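Local coordinates for protein mycobacterium tuberculosis paralogous family 11 (Mycobacterium smegmatis, PDB 4Y9I) that probably uses reduced coenzyme F420 as hydride donor to reduce quinones, as a split-barrel oxidoreductase of the F420H(2)-dependent quinone reductase family, at residues 36-41 / 59-64; 46-51 / 107-112; 54-59 / 75-80. All blocks are in the same frame, centred on the assembly; numbering follows the deposited sequence. Where two conformers were deposited one is given.

Interaction 1 (36-41 / 59-64); sequences YAMVAS and PTVSVQ
The ring of Tyr-36 has one face covered by Val-63. Methyl CG1 of Val-63 sits over the middle of that face, 4.0 Å from the ring centroid and 11° off the ring normal. This is a CH-pi contact. The methyl is almost equally far from several ring atoms, and its distance to Tyr-36 CD1 is 4.0 Å. The ring is therefore met by one methyl group near its centre, and not by the whole isopropyl group. Beyond the ring, the phenol OH of Tyr-36 is hydrogen-bonded to Asp-65 and to Lys-68. These two bonds tether the tip of the side chain while Val-63 covers the face.

Val-63 brings CG1 to the ring because this methyl lies anti to its backbone N, with chi1 -167°. The other methyl, CG2, stands beside the backbone N.

The two strands are not neighbours in the sheet. Strands 35-39 and 60-65 belong to a six-stranded antiparallel barrel, consistent with the split-barrel fold of FMN- and F420-binding reductases, and strands 110-113 and 68-77 lie between them in the sheet order. The contact thus spans the barrel interior. Its closest CA pair, Tyr-36 and Val-63, is 8.2 Å apart, and no hydrogen bond joins the segments. The alternation of strand residues fits this: Tyr-36 and Met-38 point toward the other strand, as do Val-61 and Val-63.

The second pair is looser. Met-38 reaches across with its sulfur, and SD lies 4.3 Å from Val-61 CG1. Its chain runs extended through chi2 (179°), which carries the sulfur well away from its own strand. Phe-12 of strand 9-15 touches all four of these side chains. Val-113 adds further packing against Met-38 and Val-63, and Trp-51 touches Met-38.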
loop_
_atom_site.group_PDB
_atom_site.type_symbol
_atom_site.label_atom_id
_atom_site.label_comp_id
_atom_site.label_asym_id
_atom_site.label_seq_id
_atom_site.Cartn_x
_atom_site.Cartn_y
_atom_site.Cartn_z
ATOM N N TYR A 36 -1.048 -8.375 1.396
ATOM C CA TYR A 36 -0.337 -7.165 1.805
ATOM C C TYR A 36 -1.255 -5.977 1.798
ATOM O O TYR A 36 -2.218 -5.916 0.955
ATOM C CB TYR A 36 0.864 -6.856 0.904
ATOM C CG TYR A 36 1.993 -7.879 1.007
ATOM C CD1 TYR A 36 1.898 -9.103 0.329
ATOM C CD2 TYR A 36 3.060 -7.699 1.876
ATOM C CE1 TYR A 36 2.875 -10.069 0.462
ATOM C CE2 TYR A 36 4.058 -8.659 1.995
ATOM C CZ TYR A 36 3.938 -9.872 1.319
ATOM O OH TYR A 36 4.897 -10.834 1.429
ATOM N N ALA A 37 -0.994 -4.982 2.651
ATOM C CA ALA A 37 -1.700 -3.717 2.565
ATOM C C ALA A 37 -0.835 -2.544 2.082
ATOM O O ALA A 37 0.346 -2.434 2.464
ATOM C CB ALA A 37 -2.348 -3.339 3.891
ATOM N N MET A 38 -1.417 -1.670 1.261
ATOM C CA MET A 38 -0.797 -0.387 0.856
ATOM C C MET A 38 -1.573 0.682 1.628
ATOM O O MET A 38 -2.783 0.952 1.334
ATOM C CB MET A 38 -0.995 -0.137 -0.611
ATOM C CG MET A 38 -0.358 -1.211 -1.520
ATOM S SD MET A 38 -0.615 -0.952 -3.276
ATOM C CE MET A 38 0.581 0.324 -3.533
ATOM N N VAL A 39 -0.950 1.320 2.574
ATOM C CA VAL A 39 -1.599 2.424 3.342
ATOM C C VAL A 39 -1.333 3.716 2.588
ATOM O O VAL A 39 -0.202 4.136 2.410
ATOM C CB VAL A 39 -1.068 2.484 4.757
ATOM C CG1 VAL A 39 -1.659 3.680 5.504
ATOM C CG2 VAL A 39 -1.306 1.159 5.466
ATOM N N ALA A 40 -2.425 4.319 2.060
ATOM C CA ALA A 40 -2.338 5.522 1.223
ATOM C C ALA A 40 -2.268 6.827 2.044
ATOM O O ALA A 40 -3.109 7.690 1.911
ATOM C CB ALA A 40 -3.512 5.551 0.197
ATOM N N SER A 41 -1.277 6.885 2.942
ATOM C CA SER A 41 -0.954 8.103 3.632
ATOM C C SER A 41 0.073 8.794 2.839
ATOM O O SER A 41 0.497 8.306 1.807
ATOM C CB SER A 41 -0.488 7.823 5.007
ATOM O OG SER A 41 0.555 6.890 5.023
ATOM N N PRO A 59 -5.606 -1.425 -11.101
ATOM C CA PRO A 59 -5.353 -2.182 -9.874
ATOM C C PRO A 59 -4.288 -3.297 -9.942
ATOM O O PRO A 59 -4.020 -3.935 -8.912
ATOM C CB PRO A 59 -6.720 -2.836 -9.594
ATOM C CG PRO A 59 -7.721 -1.924 -10.295
ATOM C CD PRO A 59 -6.997 -1.488 -11.534
ATOM N N THR A 60 -3.698 -3.578 -11.104
ATOM C CA THR A 60 -2.749 -4.678 -11.236
ATOM C C THR A 60 -1.401 -4.159 -10.660
ATOM O O THR A 60 -0.803 -3.246 -11.197
ATOM C CB THR A 60 -2.542 -5.064 -12.668
ATOM O OG1 THR A 60 -3.819 -5.377 -13.238
ATOM C CG2 THR A 60 -1.589 -6.235 -12.803
ATOM N N VAL A 61 -0.954 -4.776 -9.582
ATOM C CA VAL A 61 0.186 -4.336 -8.735
ATOM C C VAL A 61 0.988 -5.534 -8.333
ATOM O O VAL A 61 0.436 -6.561 -7.898
ATOM C CB VAL A 61 -0.322 -3.634 -7.471
ATOM C CG1 VAL A 61 0.790 -3.346 -6.503
ATOM C CG2 VAL A 61 -1.084 -2.353 -7.871
ATOM N N SER A 62 2.305 -5.463 -8.528
ATOM C CA SER A 62 3.219 -6.512 -8.098
ATOM C C SER A 62 3.819 -6.163 -6.708
ATOM O O SER A 62 3.934 -5.000 -6.343
ATOM C CB SER A 62 4.367 -6.720 -9.072
ATOM O OG SER A 62 3.883 -7.120 -10.329
ATOM N N VAL A 63 4.126 -7.218 -5.975
ATOM C CA VAL A 63 4.754 -7.067 -4.663
ATOM C C VAL A 63 6.119 -7.752 -4.627
ATOM O O VAL A 63 6.283 -8.861 -5.126
ATOM C CB VAL A 63 3.879 -7.703 -3.560
ATOM C CG1 VAL A 63 4.356 -7.261 -2.176
ATOM C CG2 VAL A 63 2.416 -7.366 -3.711
ATOM N N GLN A 64 7.066 -7.090 -3.969
ATOM C CA GLN A 64 8.378 -7.695 -3.667
ATOM C C GLN A 64 8.594 -7.531 -2.161
ATOM O O GLN A 64 8.591 -6.429 -1.619
ATOM C CB GLN A 64 9.529 -7.124 -4.510
ATOM C CG GLN A 64 10.895 -7.783 -4.247
ATOM C CD GLN A 64 12.026 -7.174 -5.069
ATOM O OE1 GLN A 64 11.820 -6.623 -6.139
ATOM N NE2 GLN A 64 13.245 -7.258 -4.523
#

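Interaction 2 (46-51 / 107-112); sequences PKHPSW and LIPVFI
Trp-51 and Phe-111 form the buried part of this contact, and His-48 and Pro-109, both partly exposed, its outer part. The contact joins the loop before helix 51-57 to strand 110-113 of the antiparallel split barrel and to the loop leading into that strand. No hydrogen bond crosses between the segments, and the backbones stay well apart. The CA atoms of Trp-51 and Phe-111 are 11.5 Å apart, so their long side chains bridge the gap.

On the buried side, the six-membered part of the indole does the touching. Trp-51 CZ3 lies 4.1 Å from Phe-111 CE1, and it is equally close to CD1 of the same ring. Thus a single indole atom, CZ3, approaches the CD1-CE1 bond of the phenyl ring obliquely. The two side chains run past each other in opposite directions. In Trp-51, CG stands between the backbone N and the carbonyl carbon (chi1 59°). Its CB does not aim at the strand, but the far end of the indole comes nearer to it. Within its own segment, Pro-49 packs CG on one indole face, 3.7 Å above the plane and offset toward the rim. Met-38 and Ala-40 also touch Trp-51. Val-55 and Lys-56 of helix 51-57 add contacts to Phe-111.

The other side is only partly buried. The imidazole of His-48 has further aromatic company: it stacks with Tyr-52 and meets Phe-53 edge-to-face. Tyr-52 also touches Pro-109, so the helix contributes to both members of this pair. Between the two segments themselves, the link is a single van der Waals approach, with His-48 CE1 4.2 Å from Pro-109 CG.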
loop_
_atom_site.group_PDB
_atom_site.type_symbol
_atom_site.label_atom_id
_atom_site.label_comp_id
_atom_site.label_asym_id
_atom_site.label_seq_id
_atom_site.Cartn_x
_atom_site.Cartn_y
_atom_site.Cartn_z
ATOM N N PRO A 46 -2.298 15.446 4.834
ATOM C CA PRO A 46 -3.552 14.688 4.607
ATOM C C PRO A 46 -3.985 14.472 3.164
ATOM O O PRO A 46 -4.943 13.729 2.923
ATOM C CB PRO A 46 -4.598 15.462 5.399
ATOM C CG PRO A 46 -4.060 16.875 5.390
ATOM C CD PRO A 46 -2.557 16.731 5.506
ATOM N N LYS A 47 -3.243 15.003 2.216
ATOM C CA LYS A 47 -3.584 14.803 0.859
ATOM C C LYS A 47 -3.079 13.417 0.392
ATOM O O LYS A 47 -2.113 12.856 0.946
ATOM C CB LYS A 47 -2.939 15.856 -0.002
ATOM C CG LYS A 47 -1.478 15.625 -0.264
ATOM C CD LYS A 47 -0.781 16.872 -0.831
ATOM C CE LYS A 47 -0.458 16.758 -2.323
ATOM N NZ LYS A 47 0.626 17.706 -2.720
ATOM N N HIS A 48 -3.687 12.917 -0.672
ATOM C CA HIS A 48 -3.304 11.606 -1.233
ATOM C C HIS A 48 -1.886 11.550 -1.765
ATOM O O HIS A 48 -1.375 12.467 -2.427
ATOM C CB HIS A 48 -4.177 11.251 -2.441
ATOM C CG HIS A 48 -5.627 11.094 -2.142
ATOM N ND1 HIS A 48 -6.108 10.296 -1.121
ATOM C CD2 HIS A 48 -6.725 11.573 -2.783
ATOM C CE1 HIS A 48 -7.428 10.303 -1.134
ATOM N NE2 HIS A 48 -7.824 11.052 -2.146
ATOM N N PRO A 49 -1.187 10.425 -1.529
ATOM C CA PRO A 49 0.025 10.152 -2.241
ATOM C C PRO A 49 -0.262 9.988 -3.733
ATOM O O PRO A 49 -1.371 9.667 -4.124
ATOM C CB PRO A 49 0.543 8.873 -1.573
ATOM C CG PRO A 49 -0.708 8.186 -1.171
ATOM C CD PRO A 49 -1.661 9.265 -0.776
ATOM N N SER A 50 0.752 10.202 -4.547
ATOM C CA SER A 50 0.487 10.337 -5.988
ATOM C C SER A 50 0.089 8.963 -6.591
ATOM O O SER A 50 -0.681 8.847 -7.540
ATOM C CB SER A 50 1.697 10.966 -6.654
ATOM O OG SER A 50 2.761 10.027 -6.636
ATOM N N TRP A 51 0.487 7.890 -5.959
ATOM C CA TRP A 51 0.122 6.582 -6.420
ATOM C C TRP A 51 -1.324 6.162 -6.155
ATOM O O TRP A 51 -1.764 5.161 -6.704
ATOM C CB TRP A 51 1.118 5.548 -5.883
ATOM C CG TRP A 51 1.220 5.474 -4.382
ATOM C CD1 TRP A 51 2.204 6.010 -3.592
ATOM C CD2 TRP A 51 0.335 4.753 -3.474
ATOM N NE1 TRP A 51 1.984 5.683 -2.272
ATOM C CE2 TRP A 51 0.844 4.924 -2.164
ATOM C CE3 TRP A 51 -0.816 3.969 -3.651
ATOM C CZ2 TRP A 51 0.214 4.344 -1.032
ATOM C CZ3 TRP A 51 -1.429 3.447 -2.563
ATOM C CH2 TRP A 51 -0.899 3.595 -1.281
ATOM N N LEU A 107 -11.036 8.744 6.579
ATOM C CA LEU A 107 -10.206 7.526 6.778
ATOM C C LEU A 107 -9.131 7.514 5.727
ATOM O O LEU A 107 -9.365 7.711 4.478
ATOM C CB LEU A 107 -11.015 6.249 6.664
ATOM C CG LEU A 107 -11.992 5.968 7.777
ATOM C CD1 LEU A 107 -12.742 4.689 7.528
ATOM C CD2 LEU A 107 -11.362 5.963 9.154
ATOM N N ILE A 108 -7.916 7.191 6.189
ATOM C CA ILE A 108 -6.812 6.978 5.232
ATOM C C ILE A 108 -7.140 5.721 4.399
ATOM O O ILE A 108 -7.385 4.661 4.955
ATOM C CB ILE A 108 -5.456 6.852 5.978
ATOM C CG1 ILE A 108 -5.093 8.174 6.628
ATOM C CG2 ILE A 108 -4.310 6.413 5.070
ATOM C CD1 ILE A 108 -4.010 8.093 7.670
ATOM N N PRO A 109 -7.085 5.838 3.068
ATOM C CA PRO A 109 -7.408 4.617 2.295
ATOM C C PRO A 109 -6.384 3.533 2.563
ATOM O O PRO A 109 -5.179 3.840 2.691
ATOM C CB PRO A 109 -7.337 5.079 0.843
ATOM C CG PRO A 109 -7.541 6.586 0.915
ATOM C CD PRO A 109 -6.899 7.014 2.221
ATOM N N VAL A 110 -6.842 2.277 2.554
ATOM C CA VAL A 110 -5.965 1.095 2.656
ATOM C C VAL A 110 -6.405 0.203 1.571
ATOM O O VAL A 110 -7.605 -0.177 1.510
ATOM C CB VAL A 110 -6.073 0.392 4.018
ATOM C CG1 VAL A 110 -5.113 -0.734 4.139
ATOM C CG2 VAL A 110 -5.886 1.468 5.108
ATOM N N PHE A 111 -5.429 -0.239 0.765
ATOM C CA PHE A 111 -5.662 -1.247 -0.252
ATOM C C PHE A 111 -5.130 -2.603 0.211
ATOM O O PHE A 111 -3.996 -2.705 0.709
ATOM C CB PHE A 111 -4.928 -0.878 -1.559
ATOM C CG PHE A 111 -5.390 0.386 -2.209
ATOM C CD1 PHE A 111 -4.974 1.614 -1.728
ATOM C CD2 PHE A 111 -6.296 0.366 -3.281
ATOM C CE1 PHE A 111 -5.434 2.788 -2.296
ATOM C CE2 PHE A 111 -6.776 1.567 -3.827
ATOM C CZ PHE A 111 -6.326 2.778 -3.366
ATOM N N ILE A 112 -5.866 -3.668 -0.007
ATOM C CA ILE A 112 -5.364 -5.057 0.084
ATOM C C ILE A 112 -4.783 -5.439 -1.304
ATOM O O ILE A 112 -5.351 -5.045 -2.325
ATOM C CB ILE A 112 -6.445 -6.063 0.553
ATOM C CG1 ILE A 112 -5.799 -7.369 0.960
ATOM C CG2 ILE A 112 -7.479 -6.237 -0.525
ATOM C CD1 ILE A 112 -6.776 -8.267 1.669
#

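Interaction 3 (54-59 / 75-80); sequences NVKANP and ARELEG
This is a mixed contact of backbone, water and side chains, at the place where helix 51-57 leads into strand 60-65 beside strand 68-77. Its direct polar link is one backbone hydrogen bond. Ala-75 N donates to Pro-59 O at 2.8 Å. The bond is nearly straight, with an angle of 175° at the hydrogen, and the donor lies in the carbonyl plane. Ala-75 buries the most surface here. Its methyl carbon CB is 4.4 Å from Val-55 CB, and Val-61 touches both residues from strand 60-65.

Strands 60-65 and 68-77 are antiparallel neighbours in the barrel. The Pro-59 to Ala-75 bond sits just before strand 60-65, immediately after the helix has ended. Asn-58 is the first residue to leave helical backbone angles, though its N still bonds to Asn-54 O. A water next ties the helix to the strand. It donates to Val-55 O at 2.8 Å and to Ala-75 O at 2.7 Å, bridging two carbonyls that cannot bond to each other.

Lys-56 and Glu-77 form the outer part. Their charged atoms stay apart, with Lys-56 NZ 4.6 Å from Glu-77 OE1, beyond a salt bridge. A second water fills in: it accepts from Lys-56 NZ and donates to Glu-77 OE1. The lysine chain bends at chi3 (52°), and its CD comes 3.8 Å from the same carboxylate oxygen. Phe-111 of strand 110-113 touches both side chains.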
loop_
_atom_site.group_PDB
_atom_site.type_symbol
_atom_site.label_atom_id
_atom_site.label_comp_id
_atom_site.label_asym_id
_atom_site.label_seq_id
_atom_site.Cartn_x
_atom_site.Cartn_y
_atom_site.Cartn_z
ATOM N N ASN A 54 -3.338 6.140 -9.224
ATOM C CA ASN A 54 -2.811 5.162 -10.136
ATOM C C ASN A 54 -3.285 3.709 -9.857
ATOM O O ASN A 54 -3.614 3.010 -10.779
ATOM C CB ASN A 54 -1.287 5.135 -10.101
ATOM C CG ASN A 54 -0.612 6.396 -10.539
ATOM O OD1 ASN A 54 -1.135 7.167 -11.270
ATOM N ND2 ASN A 54 0.651 6.571 -10.081
ATOM N N VAL A 55 -3.304 3.301 -8.600
ATOM C CA VAL A 55 -3.742 1.953 -8.295
ATOM C C VAL A 55 -5.254 1.840 -8.454
ATOM O O VAL A 55 -5.750 0.738 -8.597
ATOM C CB VAL A 55 -3.269 1.430 -6.890
ATOM C CG1 VAL A 55 -1.769 1.295 -6.888
ATOM C CG2 VAL A 55 -3.715 2.340 -5.743
ATOM N N LYS A 56 -5.981 2.948 -8.410
ATOM C CA LYS A 56 -7.401 2.839 -8.696
ATOM C C LYS A 56 -7.655 2.764 -10.215
ATOM O O LYS A 56 -8.440 1.937 -10.682
ATOM C CB LYS A 56 -8.124 3.997 -8.031
ATOM C CG LYS A 56 -8.117 3.926 -6.486
ATOM C CD LYS A 56 -8.696 5.196 -5.848
ATOM C CE LYS A 56 -10.066 5.535 -6.446
ATOM N NZ LYS A 56 -10.740 6.818 -6.098
ATOM N N ALA A 57 -6.875 3.523 -10.975
ATOM C CA ALA A 57 -6.994 3.451 -12.468
ATOM C C ALA A 57 -6.535 2.134 -13.017
ATOM O O ALA A 57 -7.094 1.614 -13.994
ATOM C CB ALA A 57 -6.240 4.546 -13.127
ATOM N N ASN A 58 -5.499 1.559 -12.386
ATOM C CA ASN A 58 -4.996 0.259 -12.773
ATOM C C ASN A 58 -4.660 -0.601 -11.560
ATOM O O ASN A 58 -3.592 -0.473 -10.968
ATOM C CB ASN A 58 -3.786 0.360 -13.674
ATOM C CG ASN A 58 -3.294 -1.012 -14.058
ATOM O OD1 ASN A 58 -3.933 -2.076 -13.837
ATOM N ND2 ASN A 58 -2.136 -1.010 -14.729
ATOM N N PRO A 59 -5.606 -1.425 -11.101
ATOM C CA PRO A 59 -5.353 -2.182 -9.874
ATOM C C PRO A 59 -4.288 -3.297 -9.942
ATOM O O PRO A 59 -4.020 -3.935 -8.912
ATOM C CB PRO A 59 -6.720 -2.836 -9.594
ATOM C CG PRO A 59 -7.721 -1.924 -10.295
ATOM C CD PRO A 59 -6.997 -1.488 -11.534
ATOM N N ALA A 75 -4.826 -4.815 -6.410
ATOM C CA ALA A 75 -5.058 -3.879 -5.322
ATOM C C ALA A 75 -6.537 -3.523 -5.239
ATOM O O ALA A 75 -7.129 -3.082 -6.251
ATOM C CB ALA A 75 -4.235 -2.633 -5.581
ATOM N N ARG A 76 -7.139 -3.671 -4.064
ATOM C CA ARG A 76 -8.563 -3.366 -3.844
ATOM C C ARG A 76 -8.673 -2.445 -2.620
ATOM O O ARG A 76 -8.218 -2.792 -1.518
ATOM C CB ARG A 76 -9.309 -4.691 -3.649
ATOM C CG ARG A 76 -10.718 -4.597 -3.094
ATOM C CD ARG A 76 -11.416 -5.973 -3.132
ATOM N NE ARG A 76 -10.808 -6.997 -2.296
ATOM C CZ ARG A 76 -11.064 -7.189 -1.012
ATOM N NH1 ARG A 76 -11.932 -6.399 -0.383
ATOM N NH2 ARG A 76 -10.469 -8.183 -0.360
ATOM N N GLU A 77 -9.340 -1.328 -2.775
ATOM C CA GLU A 77 -9.552 -0.409 -1.684
ATOM C C GLU A 77 -10.550 -1.003 -0.690
ATOM O O GLU A 77 -11.668 -1.394 -1.074
ATOM C CB GLU A 77 -10.064 0.956 -2.209
ATOM C CG GLU A 77 -10.084 2.035 -1.159
ATOM C CD GLU A 77 -10.303 3.419 -1.699
ATOM O OE1 GLU A 77 -10.505 3.538 -2.905
ATOM O OE2 GLU A 77 -10.393 4.375 -0.896
ATOM N N LEU A 78 -10.104 -1.143 0.552
ATOM C CA LEU A 78 -10.869 -1.763 1.631
ATOM C C LEU A 78 -11.896 -0.812 2.203
ATOM O O LEU A 78 -11.747 0.422 2.171
ATOM C CB LEU A 78 -9.942 -2.213 2.759
ATOM C CG LEU A 78 -8.990 -3.301 2.353
ATOM C CD1 LEU A 78 -7.975 -3.456 3.475
ATOM C CD2 LEU A 78 -9.722 -4.617 2.089
ATOM N N GLU A 79 -12.949 -1.446 2.710
ATOM C CA GLU A 79 -14.067 -0.755 3.349
ATOM C C GLU A 79 -14.430 -1.452 4.619
ATOM O O GLU A 79 -14.122 -2.639 4.824
ATOM C CB GLU A 79 -15.289 -0.771 2.415
ATOM C CG GLU A 79 -15.003 -0.323 1.001
ATOM C CD GLU A 79 -16.273 -0.176 0.145
ATOM O OE1 GLU A 79 -16.778 0.970 -0.042
ATOM O OE2 GLU A 79 -16.763 -1.220 -0.303
ATOM N N GLY A 80 -15.178 -0.734 5.470
ATOM C CA GLY A 80 -15.814 -1.361 6.543
ATOM C C GLY A 80 -14.951 -2.040 7.553
ATOM O O GLY A 80 -13.846 -1.540 7.877
HETATM O O HOH W 1 -7.537 -0.426 -6.742
HETATM O O HOH W 2 -11.816 5.694 -3.993
#

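How the interactions relate
After strands 9-15 and 22-32, strand 35-39 opens interaction 1; the loop 46-51 and helix 51-57 follow. Strand 60-65 then lets interaction 1 close its loop around that helix. Strand 68-77 comes next, and interaction 3 closes at 75-80. Its segments alternate with those of interaction 1, so these two cross, and they share Pro-59. Interaction 2 closes last, at 107-112. It crosses interaction 1 and encloses the whole of interaction 3. In the barrel, strand 110-113 lies between 35-39 and 68-77. Backbone bonds link it to both, as in Met-38 with Phe-111 and Leu-78 with Val-110. Val-55 packs against Val-61 and Phe-111, joining all three contacts.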